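MIP07328p (Drosophila melanogaster, PDB 6FKK) is a transmembrane semaphorin that probably binds semaphorin receptors as a repulsive axon guidance cue, represented here by its extracellular sema domain and plexin repeat. Local coordinates at residues V45-S50 / L54-R59; H161-T166 / G205-F210; G172-I177 / N181-Q186; K459-V464 / L470-L475; A496-L499 / C504-L507. All blocks are in the same frame, centred on the assembly; numbering follows the deposited sequence.

Contact 1 of 5, residues V45-S50 / L54-R59; sequences VIYNVS and LKEIAR. With NAG (2-acetamido-2-deoxy-beta-D-glucopyranose), chain C.
N48 pairs with both I57 and A58, so this antiparallel hairpin of the sema β-propeller carries a classic β bulge. The N48 carbonyl O accepts two backbone N-H groups, from I57 N at 2.8 Å and from A58 N at 3.2 Å, while N48 N gives its hydrogen to A58 O. Beyond the bulge, S50 N bonds to K55 O at 2.9 Å, with the register slipped by one residue. On the face of Y47, V49, E56 and R59, the R59 guanidinium turns one flat side to the Y47 ring, Y47 CE2 lying 3.6 Å above the guanidinium plane; ring and guanidinium planes are 79° apart. A bend at chi3 (-50°) brings the R59 head back to E56 in a salt bridge, NH1 to OE1 and NE to OE2. V45 CG1 supports the R59 stem at CG and covers part of one Y47 face; F20 packs edge-to-face with the Y47 ring from strand 18-21 of another sheet. The opposite face brings N48 CB within 3.6 Å of A58 CB and bears the glycan. N48 ND2 is bonded covalently to C1 of the N-acetylglucosamine, and I57 CG2 comes to 4.0 Å from the sugar's O5.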
# COMPACT_ATOMS: atom_id res chain seq x y z
N VAL A 45 2.55 -23.34 -0.30
CA VAL A 45 3.92 -23.14 0.17
C VAL A 45 4.10 -21.68 0.59
O VAL A 45 3.46 -20.78 0.05
CB VAL A 45 4.97 -23.52 -0.90
CG1 VAL A 45 6.37 -23.51 -0.32
CG2 VAL A 45 4.67 -24.89 -1.51
N ILE A 46 4.98 -21.47 1.56
CA ILE A 46 5.52 -20.15 1.88
C ILE A 46 7.04 -20.26 1.81
O ILE A 46 7.63 -21.22 2.32
CB ILE A 46 5.06 -19.65 3.26
CG1 ILE A 46 5.69 -18.29 3.57
CG2 ILE A 46 5.37 -20.66 4.34
CD1 ILE A 46 5.27 -17.72 4.91
N TYR A 47 7.68 -19.29 1.15
CA TYR A 47 9.10 -19.34 0.83
C TYR A 47 9.87 -18.29 1.61
O TYR A 47 9.44 -17.13 1.72
CB TYR A 47 9.33 -19.14 -0.67
CG TYR A 47 8.60 -20.11 -1.57
CD1 TYR A 47 7.32 -19.85 -2.02
CD2 TYR A 47 9.21 -21.30 -1.97
CE1 TYR A 47 6.65 -20.73 -2.85
CE2 TYR A 47 8.55 -22.19 -2.80
CZ TYR A 47 7.27 -21.90 -3.23
OH TYR A 47 6.61 -22.78 -4.06
N ASN A 48 11.03 -18.68 2.14
CA ASN A 48 12.01 -17.77 2.72
C ASN A 48 13.10 -17.58 1.67
O ASN A 48 13.86 -18.51 1.37
CB ASN A 48 12.57 -18.32 4.03
CG ASN A 48 13.38 -17.28 4.82
OD1 ASN A 48 13.51 -16.14 4.39
ND2 ASN A 48 13.91 -17.68 5.97
N VAL A 49 13.18 -16.38 1.09
CA VAL A 49 14.01 -16.12 -0.08
C VAL A 49 15.03 -15.05 0.27
O VAL A 49 14.67 -13.97 0.75
CB VAL A 49 13.16 -15.68 -1.29
CG1 VAL A 49 14.05 -15.44 -2.50
CG2 VAL A 49 12.10 -16.72 -1.60
N SER A 50 16.31 -15.35 0.02
CA SER A 50 17.36 -14.36 0.20
C SER A 50 17.34 -13.36 -0.94
O SER A 50 17.06 -13.71 -2.09
CB SER A 50 18.72 -15.06 0.29
OG SER A 50 19.77 -14.11 0.34
N LEU A 54 18.13 -13.86 -5.05
CA LEU A 54 16.78 -14.40 -5.15
C LEU A 54 16.79 -15.93 -5.06
O LEU A 54 16.07 -16.63 -5.77
CB LEU A 54 16.08 -13.94 -6.43
CG LEU A 54 15.62 -12.48 -6.47
CD1 LEU A 54 14.75 -12.22 -7.69
CD2 LEU A 54 14.88 -12.12 -5.19
N LYS A 55 17.63 -16.45 -4.17
CA LYS A 55 17.77 -17.88 -3.97
C LYS A 55 17.02 -18.31 -2.72
O LYS A 55 17.01 -17.60 -1.71
CB LYS A 55 19.25 -18.28 -3.87
CG LYS A 55 20.00 -18.16 -5.19
CD LYS A 55 19.25 -18.88 -6.30
CE LYS A 55 19.88 -18.62 -7.66
NZ LYS A 55 21.26 -19.17 -7.75
N GLU A 56 16.38 -19.47 -2.80
CA GLU A 56 15.53 -19.96 -1.73
C GLU A 56 16.38 -20.48 -0.57
O GLU A 56 17.35 -21.21 -0.78
CB GLU A 56 14.62 -21.06 -2.26
CG GLU A 56 13.76 -21.72 -1.22
CD GLU A 56 12.92 -22.83 -1.80
OE1 GLU A 56 12.81 -22.90 -3.05
OE2 GLU A 56 12.37 -23.64 -1.03
N ILE A 57 16.00 -20.11 0.65
CA ILE A 57 16.71 -20.51 1.86
C ILE A 57 15.91 -21.53 2.66
O ILE A 57 16.41 -22.61 2.98
CB ILE A 57 17.07 -19.28 2.72
CG1 ILE A 57 18.05 -18.38 1.98
CG2 ILE A 57 17.64 -19.71 4.06
CD1 ILE A 57 19.36 -19.06 1.62
N ALA A 58 14.66 -21.21 2.99
CA ALA A 58 13.80 -22.08 3.78
C ALA A 58 12.43 -22.19 3.14
O ALA A 58 11.89 -21.20 2.62
CB ALA A 58 13.67 -21.57 5.22
N ARG A 59 11.85 -23.39 3.20
CA ARG A 59 10.55 -23.67 2.59
C ARG A 59 9.65 -24.33 3.62
O ARG A 59 10.08 -25.25 4.32
CB ARG A 59 10.69 -24.57 1.37
CG ARG A 59 9.37 -25.05 0.80
CD ARG A 59 9.56 -25.87 -0.47
NE ARG A 59 10.43 -25.19 -1.43
CZ ARG A 59 10.52 -25.53 -2.71
NH1 ARG A 59 11.34 -24.86 -3.51
NH2 ARG A 59 9.80 -26.52 -3.19
C1 NAG C . 14.68 -16.78 6.79
C2 NAG C . 14.36 -16.89 8.28
C3 NAG C . 15.18 -15.87 9.06
C4 NAG C . 16.66 -16.13 8.83
C5 NAG C . 17.03 -16.25 7.35
C6 NAG C . 18.39 -16.89 7.16
C7 NAG C . 12.03 -15.92 8.67
C8 NAG C . 12.47 -14.56 8.19
N2 NAG C . 12.94 -16.91 8.66
O3 NAG C . 14.87 -16.01 10.45
O4 NAG C . 17.42 -15.07 9.40
O5 NAG C . 16.10 -17.05 6.59
O6 NAG C . 18.65 -17.88 8.15
O7 NAG C . 10.87 -16.11 9.06

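Contact 2 of 5, residues H161-T166 / G205-F210; sequences HLYSAT and GYVLFF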
# COMPACT_ATOMS: atom_id res chain seq x y z
N HIS A 161 -2.04 -8.42 18.60
CA HIS A 161 -3.33 -8.84 18.08
C HIS A 161 -3.36 -8.67 16.57
O HIS A 161 -2.63 -7.85 16.00
CB HIS A 161 -4.49 -8.06 18.72
CG HIS A 161 -4.68 -8.35 20.17
ND1 HIS A 161 -5.50 -9.36 20.63
CD2 HIS A 161 -4.15 -7.77 21.28
CE1 HIS A 161 -5.47 -9.39 21.95
NE2 HIS A 161 -4.66 -8.43 22.37
N LEU A 162 -4.21 -9.46 15.92
CA LEU A 162 -4.34 -9.46 14.47
C LEU A 162 -5.56 -8.64 14.08
O LEU A 162 -6.69 -8.98 14.44
CB LEU A 162 -4.45 -10.88 13.93
CG LEU A 162 -4.64 -11.02 12.41
CD1 LEU A 162 -3.47 -10.40 11.68
CD2 LEU A 162 -4.80 -12.48 12.03
N TYR A 163 -5.34 -7.55 13.35
CA TYR A 163 -6.41 -6.68 12.86
C TYR A 163 -6.65 -7.03 11.39
O TYR A 163 -5.91 -6.59 10.51
CB TYR A 163 -6.05 -5.21 13.05
CG TYR A 163 -6.07 -4.78 14.50
CD1 TYR A 163 -5.01 -5.08 15.34
CD2 TYR A 163 -7.15 -4.07 15.02
CE1 TYR A 163 -5.03 -4.70 16.67
CE2 TYR A 163 -7.17 -3.68 16.34
CZ TYR A 163 -6.11 -4.00 17.16
OH TYR A 163 -6.12 -3.62 18.49
N SER A 164 -7.69 -7.82 11.14
CA SER A 164 -7.96 -8.35 9.81
C SER A 164 -9.11 -7.61 9.15
O SER A 164 -10.07 -7.21 9.82
CB SER A 164 -8.29 -9.85 9.89
OG SER A 164 -8.53 -10.39 8.60
N ALA A 165 -9.00 -7.43 7.84
CA ALA A 165 -10.06 -6.85 7.02
C ALA A 165 -10.28 -7.76 5.82
O ALA A 165 -9.44 -7.81 4.92
CB ALA A 165 -9.71 -5.43 6.56
N THR A 166 -11.40 -8.49 5.81
CA THR A 166 -11.63 -9.48 4.76
C THR A 166 -13.13 -9.76 4.69
O THR A 166 -13.95 -8.90 5.04
CB THR A 166 -10.77 -10.73 5.04
OG1 THR A 166 -11.10 -11.77 4.10
CG2 THR A 166 -11.00 -11.23 6.45
N GLY A 205 -1.34 4.32 18.42
CA GLY A 205 -2.46 3.73 19.12
C GLY A 205 -3.67 3.43 18.27
O GLY A 205 -4.65 2.89 18.78
N TYR A 206 -3.63 3.76 16.98
CA TYR A 206 -4.68 3.42 16.04
C TYR A 206 -4.20 2.34 15.08
O TYR A 206 -3.00 2.05 14.98
CB TYR A 206 -5.13 4.65 15.23
CG TYR A 206 -5.61 5.82 16.06
CD1 TYR A 206 -6.90 5.85 16.56
CD2 TYR A 206 -4.78 6.90 16.32
CE1 TYR A 206 -7.35 6.92 17.32
CE2 TYR A 206 -5.21 7.98 17.07
CZ TYR A 206 -6.50 7.98 17.57
OH TYR A 206 -6.95 9.05 18.32
N VAL A 207 -5.15 1.74 14.38
CA VAL A 207 -4.88 0.90 13.22
C VAL A 207 -5.65 1.50 12.05
O VAL A 207 -6.88 1.59 12.11
CB VAL A 207 -5.26 -0.57 13.45
CG1 VAL A 207 -5.01 -1.38 12.19
CG2 VAL A 207 -4.47 -1.14 14.61
N LEU A 208 -4.93 1.91 11.02
CA LEU A 208 -5.52 2.55 9.85
C LEU A 208 -5.71 1.52 8.74
O LEU A 208 -4.83 0.70 8.50
CB LEU A 208 -4.64 3.70 9.36
CG LEU A 208 -4.25 4.75 10.40
CD1 LEU A 208 -3.11 5.61 9.89
CD2 LEU A 208 -5.44 5.62 10.77
N PHE A 209 -6.86 1.57 8.08
CA PHE A 209 -7.16 0.71 6.95
C PHE A 209 -7.44 1.56 5.72
O PHE A 209 -8.09 2.60 5.81
CB PHE A 209 -8.37 -0.19 7.24
CG PHE A 209 -8.16 -1.15 8.38
CD1 PHE A 209 -8.40 -0.76 9.68
CD2 PHE A 209 -7.71 -2.44 8.14
CE1 PHE A 209 -8.21 -1.64 10.73
CE2 PHE A 209 -7.51 -3.32 9.18
CZ PHE A 209 -7.76 -2.92 10.48
N PHE A 210 -6.94 1.11 4.57
CA PHE A 210 -7.12 1.81 3.31
C PHE A 210 -7.83 0.89 2.33
O PHE A 210 -7.43 -0.26 2.15
CB PHE A 210 -5.77 2.27 2.74
CG PHE A 210 -5.06 3.27 3.60
CD1 PHE A 210 -4.28 2.86 4.67
CD2 PHE A 210 -5.18 4.63 3.35
CE1 PHE A 210 -3.63 3.78 5.47
CE2 PHE A 210 -4.53 5.55 4.14
CZ PHE A 210 -3.75 5.13 5.20
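V207 puts a methyl squarely over the Y163 ring: CG2 stands 3.8 Å from the ring centroid and only 5° off the ring normal, a well-centred CH-pi contact. The V207 torsion sets CG1 anti to the backbone N and leaves CG2, beside that N, to meet the aromatic face, while CG1 reaches back toward Y163 CB. Y163 takes part with its base as well. Its CG lies anti to the carbonyl carbon (chi1 -71°), which lays one ring face against V207 CG2, and its CB meets F209 CZ at 3.8 Å near the plane of the phenyl ring. F209 thus presents its rim to Y163, CE2 and CZ also approaching Y163 O; F209 CD2 lies 3.9 Å from A165 CB. No hydrogen bond crosses between the segments, whose strand axes come no closer than 9.4 Å, their directions 24° apart; the union is wholly apolar. A serine in place of Y163 would probably leave V207 CG2 without the aromatic face it covers and open a gap between the two strands. This is packing between separate β-sheets of the sema β-propeller. Strand 161-165 lies between strands 154-158 and 175-178, with A158 touching both Y163 and V207, while strand 206-214 lies between 196-203 and 225-233, where A200 packs on F209 and F197 on A165.

Contact 3 of 5, residues G172-I177 / N181-Q186; sequences GGDPLI and NLRTEQ. With NAG (2-acetamido-2-deoxy-beta-D-glucopyranose), chain E.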
# COMPACT_ATOMS: atom_id res chain seq x y z
N GLY A 172 -18.46 -14.31 -0.28
CA GLY A 172 -17.84 -13.01 -0.45
C GLY A 172 -18.78 -11.84 -0.30
O GLY A 172 -18.54 -10.79 -0.91
N GLY A 173 -19.84 -11.97 0.48
CA GLY A 173 -20.81 -10.91 0.62
C GLY A 173 -20.95 -10.37 2.03
O GLY A 173 -21.93 -9.69 2.35
N ASP A 174 -19.98 -10.68 2.90
CA ASP A 174 -19.97 -10.21 4.28
C ASP A 174 -18.60 -9.64 4.60
O ASP A 174 -17.75 -10.31 5.20
CB ASP A 174 -20.34 -11.33 5.26
CG ASP A 174 -20.50 -10.83 6.69
OD1 ASP A 174 -20.53 -9.60 6.89
OD2 ASP A 174 -20.58 -11.67 7.60
N PRO A 175 -18.34 -8.39 4.21
CA PRO A 175 -17.07 -7.75 4.56
C PRO A 175 -17.06 -7.28 6.00
O PRO A 175 -18.08 -6.88 6.56
CB PRO A 175 -17.01 -6.57 3.59
CG PRO A 175 -18.44 -6.21 3.37
CD PRO A 175 -19.20 -7.52 3.39
N LEU A 176 -15.88 -7.34 6.61
CA LEU A 176 -15.75 -6.89 7.99
C LEU A 176 -14.31 -6.48 8.27
O LEU A 176 -13.39 -6.80 7.52
CB LEU A 176 -16.19 -7.98 8.98
CG LEU A 176 -15.75 -9.44 8.88
CD1 LEU A 176 -14.24 -9.65 8.92
CD2 LEU A 176 -16.40 -10.24 10.00
N ILE A 177 -14.15 -5.76 9.38
CA ILE A 177 -12.86 -5.55 10.02
C ILE A 177 -12.97 -6.13 11.42
O ILE A 177 -13.87 -5.76 12.18
CB ILE A 177 -12.48 -4.06 10.06
CG1 ILE A 177 -12.46 -3.47 8.65
CG2 ILE A 177 -11.13 -3.88 10.72
CD1 ILE A 177 -12.05 -2.01 8.60
N ASN A 181 -12.82 -10.67 18.70
CA ASN A 181 -14.28 -10.69 18.82
C ASN A 181 -14.87 -9.28 18.82
O ASN A 181 -15.82 -8.99 19.55
CB ASN A 181 -14.72 -11.47 20.07
CG ASN A 181 -16.08 -12.10 19.90
OD1 ASN A 181 -16.55 -12.28 18.78
ND2 ASN A 181 -16.72 -12.45 21.01
N LEU A 182 -14.31 -8.41 17.99
CA LEU A 182 -14.86 -7.08 17.73
C LEU A 182 -14.91 -6.88 16.22
O LEU A 182 -13.87 -6.92 15.56
CB LEU A 182 -14.03 -5.98 18.39
CG LEU A 182 -14.25 -5.73 19.88
CD1 LEU A 182 -13.35 -4.62 20.38
CD2 LEU A 182 -15.71 -5.40 20.15
N ARG A 183 -16.11 -6.68 15.68
CA ARG A 183 -16.28 -6.60 14.24
C ARG A 183 -17.19 -5.43 13.88
O ARG A 183 -17.99 -4.96 14.69
CB ARG A 183 -16.87 -7.90 13.67
CG ARG A 183 -18.30 -8.18 14.11
CD ARG A 183 -18.98 -9.15 13.17
NE ARG A 183 -19.20 -8.56 11.85
CZ ARG A 183 -19.63 -9.23 10.79
NH1 ARG A 183 -19.87 -10.53 10.88
NH2 ARG A 183 -19.80 -8.61 9.63
N THR A 184 -17.05 -4.98 12.63
CA THR A 184 -17.96 -3.99 12.09
C THR A 184 -19.35 -4.58 11.91
O THR A 184 -19.54 -5.80 11.84
CB THR A 184 -17.44 -3.47 10.75
OG1 THR A 184 -17.14 -4.58 9.89
CG2 THR A 184 -16.18 -2.64 10.96
N GLU A 185 -20.34 -3.70 11.84
CA GLU A 185 -21.74 -4.13 11.82
C GLU A 185 -22.03 -4.94 10.57
O GLU A 185 -21.80 -4.49 9.45
CB GLU A 185 -22.66 -2.91 11.90
CG GLU A 185 -22.52 -2.08 13.17
CD GLU A 185 -22.94 -2.83 14.43
OE1 GLU A 185 -22.22 -3.77 14.85
OE2 GLU A 185 -23.99 -2.48 15.00
N GLN A 186 -22.55 -6.15 10.78
CA GLN A 186 -22.81 -7.07 9.68
C GLN A 186 -23.97 -6.57 8.82
O GLN A 186 -25.00 -6.13 9.35
CB GLN A 186 -23.10 -8.46 10.22
CG GLN A 186 -23.36 -9.51 9.16
CD GLN A 186 -23.77 -10.85 9.75
OE1 GLN A 186 -24.44 -10.91 10.78
NE2 GLN A 186 -23.37 -11.93 9.09
C1 NAG E . -13.10 -9.13 -1.78
C2 NAG E . -13.94 -10.07 -2.67
C3 NAG E . -15.31 -9.46 -2.98
C4 NAG E . -16.00 -8.99 -1.71
C5 NAG E . -15.09 -8.04 -0.96
C6 NAG E . -15.68 -7.55 0.35
C7 NAG E . -12.93 -9.52 -4.86
C8 NAG E . -12.20 -10.08 -6.05
N2 NAG E . -13.24 -10.41 -3.90
O3 NAG E . -16.11 -10.43 -3.64
O4 NAG E . -17.22 -8.33 -2.03
O5 NAG E . -13.86 -8.72 -0.64
O6 NAG E . -17.08 -7.36 0.24
O7 NAG E . -13.22 -8.33 -4.78
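I177 and T184 join two backbones that run nearly antiparallel, 152° apart end to end, though only the segment 172-177 holds a strand. I177 N donates to the T184 side chain, OG1, at 3.3 Å, and T184 N returns a weak bond to I177 O, so a threonine hydroxyl stands where a regular ladder would use a carbonyl. The T184 torsion (chi1 51°) sets OG1 between its own backbone N and carbonyl carbon, facing I177 N, and leaves CG2 against I177 CB. R183 buries more surface in the contact than any other residue. Its guanidinium lies between two apolar surfaces: L176 CD2 sits over the centre of one face, 3.5 Å above the plane, and Q186 CB covers the rim of the opposite face. At its edge, NH2 makes a salt bridge with D174 OD1 at 3.0 Å, nearly in the guanidinium plane and on the syn side of the carboxylate. R183 NE bonds to T184 O at 2.8 Å, which helps fix the rotation of the head. The other D174 oxygen, OD2, takes Q186 NE2 at 3.2 Å from above the carboxylate plane. At the far end, O4 of the N-acetylglucosamine attached to N152 donates to G172 O, and its O6 touches P175. Strand 175-178 is an edge strand of its small sheet in the sema domain, bonded to strand 161-165; W247 adds a second donor to I177 O, and E185 reaches K359 of helix 352-360 in a salt bridge.

Contact 4 of 5, residues K459-V464 / L470-L475; sequences KNSLVV and LVSVPL
The carboxamide of N460 lies flat against L475, whose CB sits 4.0 Å from N460 OD1, over one side of the amide; ND2 leans toward P474 CB and donates to H476 O. The N460 backbone carbonyl is met out of plane, by L475 N at 3.0 Å, 65° above it along an almost straight N-H. With N460 cut back to an alanine, H476 O is likely to lose this donor and L475 CB its amide cover. Regular antiparallel pairing follows: L462 and V473 form one hydrogen-bonded pair, V464 and V471 the next, L462 N meeting V473 O at 2.8 Å. Diagonally across the ladder, S461 and S472 turn their hydroxyls to each other, both OG atoms anti to the backbone N (chi1 179° and 180°), and share a hydrogen bond of 2.8 Å. The L462 and V473 side chains run side by side, and L475 CD1 touches L462 CB at 4.0 Å. N460 and S461 begin the strand with a G1 β bulge. The hairpin forms the middle of a four-stranded propeller blade: strand 452-456 flanks 461-465, while the N-terminal strand 18-21 pairs with 469-474, closing the ring, and V415 of strand 414-423 covers L462 and V464.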
# COMPACT_ATOMS: atom_id res chain seq x y z
N LYS A 459 21.40 -3.60 -0.56
CA LYS A 459 21.82 -4.41 -1.70
C LYS A 459 21.55 -3.74 -3.04
O LYS A 459 21.80 -4.35 -4.08
CB LYS A 459 21.14 -5.78 -1.65
CG LYS A 459 21.48 -6.59 -0.41
CD LYS A 459 20.99 -8.03 -0.53
CE LYS A 459 21.31 -8.83 0.72
NZ LYS A 459 22.77 -8.87 1.02
N ASN A 460 21.06 -2.50 -3.03
CA ASN A 460 20.76 -1.74 -4.24
C ASN A 460 19.87 -2.56 -5.18
O ASN A 460 20.16 -2.72 -6.37
CB ASN A 460 22.04 -1.29 -4.94
CG ASN A 460 21.79 -0.22 -5.98
OD1 ASN A 460 21.54 0.94 -5.64
ND2 ASN A 460 21.88 -0.59 -7.25
N SER A 461 18.78 -3.09 -4.63
CA SER A 461 17.94 -4.05 -5.34
C SER A 461 16.48 -3.64 -5.23
O SER A 461 15.97 -3.42 -4.13
CB SER A 461 18.14 -5.46 -4.78
OG SER A 461 17.31 -6.39 -5.45
N LEU A 462 15.81 -3.55 -6.37
CA LEU A 462 14.36 -3.42 -6.44
C LEU A 462 13.80 -4.77 -6.88
O LEU A 462 14.20 -5.29 -7.93
CB LEU A 462 13.94 -2.32 -7.40
CG LEU A 462 12.45 -2.22 -7.69
CD1 LEU A 462 11.68 -1.78 -6.46
CD2 LEU A 462 12.17 -1.29 -8.86
N VAL A 463 12.90 -5.33 -6.09
CA VAL A 463 12.34 -6.65 -6.35
C VAL A 463 10.92 -6.46 -6.86
O VAL A 463 10.02 -6.07 -6.10
CB VAL A 463 12.37 -7.54 -5.10
CG1 VAL A 463 11.77 -8.91 -5.41
CG2 VAL A 463 13.79 -7.68 -4.59
N VAL A 464 10.72 -6.74 -8.14
CA VAL A 464 9.38 -6.71 -8.73
C VAL A 464 8.70 -8.05 -8.48
O VAL A 464 9.31 -9.11 -8.62
CB VAL A 464 9.47 -6.40 -10.24
CG1 VAL A 464 8.08 -6.37 -10.86
CG2 VAL A 464 10.19 -5.08 -10.45
N LEU A 470 9.41 -13.52 -8.80
CA LEU A 470 10.12 -12.38 -8.23
C LEU A 470 11.29 -12.06 -9.14
O LEU A 470 12.05 -12.96 -9.52
CB LEU A 470 10.63 -12.68 -6.81
CG LEU A 470 9.69 -13.26 -5.76
CD1 LEU A 470 10.39 -13.30 -4.42
CD2 LEU A 470 8.40 -12.47 -5.68
N VAL A 471 11.43 -10.79 -9.50
CA VAL A 471 12.50 -10.35 -10.40
C VAL A 471 13.27 -9.23 -9.71
O VAL A 471 12.67 -8.28 -9.19
CB VAL A 471 11.94 -9.88 -11.75
CG1 VAL A 471 13.05 -9.25 -12.59
CG2 VAL A 471 11.31 -11.04 -12.49
N SER A 472 14.59 -9.34 -9.71
CA SER A 472 15.47 -8.36 -9.08
C SER A 472 16.11 -7.49 -10.16
O SER A 472 16.80 -8.00 -11.05
CB SER A 472 16.54 -9.06 -8.25
OG SER A 472 17.40 -8.12 -7.63
N VAL A 473 15.88 -6.19 -10.08
CA VAL A 473 16.52 -5.22 -10.98
C VAL A 473 17.22 -4.18 -10.11
O VAL A 473 16.85 -3.99 -8.95
CB VAL A 473 15.50 -4.58 -11.93
CG1 VAL A 473 14.82 -5.65 -12.77
CG2 VAL A 473 14.47 -3.77 -11.15
N PRO A 474 18.26 -3.51 -10.62
CA PRO A 474 19.00 -2.56 -9.77
C PRO A 474 18.12 -1.41 -9.30
O PRO A 474 17.35 -0.83 -10.07
CB PRO A 474 20.13 -2.07 -10.68
CG PRO A 474 19.66 -2.33 -12.07
CD PRO A 474 18.85 -3.60 -11.96
N LEU A 475 18.25 -1.07 -8.02
CA LEU A 475 17.50 0.05 -7.46
C LEU A 475 17.94 1.38 -8.06
O LEU A 475 17.12 2.29 -8.22
CB LEU A 475 17.67 0.08 -5.94
CG LEU A 475 16.82 1.08 -5.15
CD1 LEU A 475 15.37 0.63 -5.10
CD2 LEU A 475 17.39 1.27 -3.75

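Contact 5 of 5, residues A496-L499 / C504-L507; sequences AWDL and CKNL
D498 OD2 is held by K505 NZ, in a salt bridge of 3.0 Å, and by the T501 hydroxyl, while its other oxygen, OD1, accepts from Q500 N and T518 OG1; four donors thus fix this buried carboxylate. The lysine approaches on the anti side of OD2, 22° out of the carboxylate plane. Fully extended beyond CG, the K505 chain passes D498 CB obliquely to deliver NZ, which also makes a weak bond with the Y519 hydroxyl. In the backbone, A496 and K505 are a hydrogen-bonded antiparallel pair: K505 N meets A496 O at 2.8 Å, and A496 N meets K505 O at 3.0 Å. On the face it shares with C504, W497 holds CG anti to the residue's backbone N (chi1 179°), a turn that brings CE3 to 3.9 Å from C504 CB and CZ3 to 3.4 Å from C504 N. C504 SG is disulfide-bonded to C487, so the same side of the hairpin is tied covalently. On the other face, A496 CB rests on L507 CD2 at 4.0 Å. The hairpin belongs to the cystine-rich plexin repeat (PSI domain): strand 495-498 lies between 503-506 and 519-520, and helix 484-489 packs on W497 through C484, C487 and L488.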
# COMPACT_ATOMS: atom_id res chain seq x y z
N ALA A 496 25.99 10.65 -9.58
CA ALA A 496 26.73 11.84 -9.95
C ALA A 496 27.93 11.43 -10.79
O ALA A 496 28.42 10.30 -10.69
CB ALA A 496 27.19 12.64 -8.72
N TRP A 497 28.40 12.35 -11.63
CA TRP A 497 29.48 12.06 -12.58
C TRP A 497 30.79 12.63 -12.06
O TRP A 497 30.91 13.84 -11.84
CB TRP A 497 29.16 12.64 -13.95
CG TRP A 497 30.25 12.40 -14.94
CD1 TRP A 497 31.19 13.29 -15.37
CD2 TRP A 497 30.53 11.17 -15.62
NE1 TRP A 497 32.03 12.70 -16.28
CE2 TRP A 497 31.65 11.39 -16.45
CE3 TRP A 497 29.94 9.90 -15.61
CZ2 TRP A 497 32.19 10.40 -17.26
CZ3 TRP A 497 30.48 8.91 -16.41
CH2 TRP A 497 31.59 9.17 -17.23
N ASP A 498 31.78 11.75 -11.87
CA ASP A 498 33.11 12.18 -11.46
C ASP A 498 33.91 12.58 -12.69
O ASP A 498 34.01 11.82 -13.66
CB ASP A 498 33.82 11.05 -10.71
CG ASP A 498 35.13 11.49 -10.07
OD1 ASP A 498 35.46 12.69 -10.17
OD2 ASP A 498 35.82 10.65 -9.46
N LEU A 499 34.49 13.78 -12.66
CA LEU A 499 35.33 14.22 -13.77
C LEU A 499 36.74 13.67 -13.66
O LEU A 499 37.41 13.51 -14.68
CB LEU A 499 35.36 15.75 -13.84
CG LEU A 499 34.05 16.41 -14.28
CD1 LEU A 499 34.20 17.92 -14.34
CD2 LEU A 499 33.62 15.85 -15.62
N CYS A 504 30.20 7.06 -13.57
CA CYS A 504 29.00 7.53 -12.89
C CYS A 504 28.90 6.82 -11.55
O CYS A 504 28.72 5.60 -11.49
CB CYS A 504 27.76 7.26 -13.76
SG CYS A 504 26.20 8.00 -13.21
N LYS A 505 29.03 7.58 -10.46
CA LYS A 505 29.18 7.01 -9.12
C LYS A 505 27.90 7.16 -8.31
O LYS A 505 27.11 8.09 -8.50
CB LYS A 505 30.34 7.67 -8.37
CG LYS A 505 31.71 7.30 -8.90
CD LYS A 505 32.82 7.94 -8.08
CE LYS A 505 34.19 7.52 -8.59
NZ LYS A 505 35.29 8.17 -7.82
N ASN A 506 27.70 6.21 -7.40
CA ASN A 506 26.57 6.21 -6.48
C ASN A 506 26.99 6.95 -5.21
O ASN A 506 27.97 6.58 -4.56
CB ASN A 506 26.14 4.78 -6.16
CG ASN A 506 24.90 4.71 -5.29
OD1 ASN A 506 24.84 5.30 -4.22
ND2 ASN A 506 23.91 3.96 -5.75
N LEU A 507 26.23 7.99 -4.85
CA LEU A 507 26.61 8.81 -3.70
C LEU A 507 26.36 8.13 -2.37
O LEU A 507 26.96 8.52 -1.36
CB LEU A 507 25.87 10.15 -3.74
CG LEU A 507 26.20 11.07 -4.92
CD1 LEU A 507 25.50 12.40 -4.76
CD2 LEU A 507 27.69 11.26 -5.04

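How the contacts relate
Contacts 1 to 4 belong to the sema propeller and contact 5 to the plexin repeat. Contacts 1, 4 and 5 join hairpin strands by backbone bonds; contact 2, between sheets, uses only apolar side chains and is buried, as are contacts 4 and 5, whereas contact 1 is partly exposed and glycan-bearing. Contact 3, also buried, depends on an ion pair and a threonine hydroxyl more than on a ladder. Contacts 2 and 3 share one sheet: T166 O probably bonds to L176 N, and I177 packs on F209 and A165. L54 of contact 1 packs on the 470-475 strand, and N460 of contact 4 touches N506 of contact 5, where propeller and plexin repeat meet.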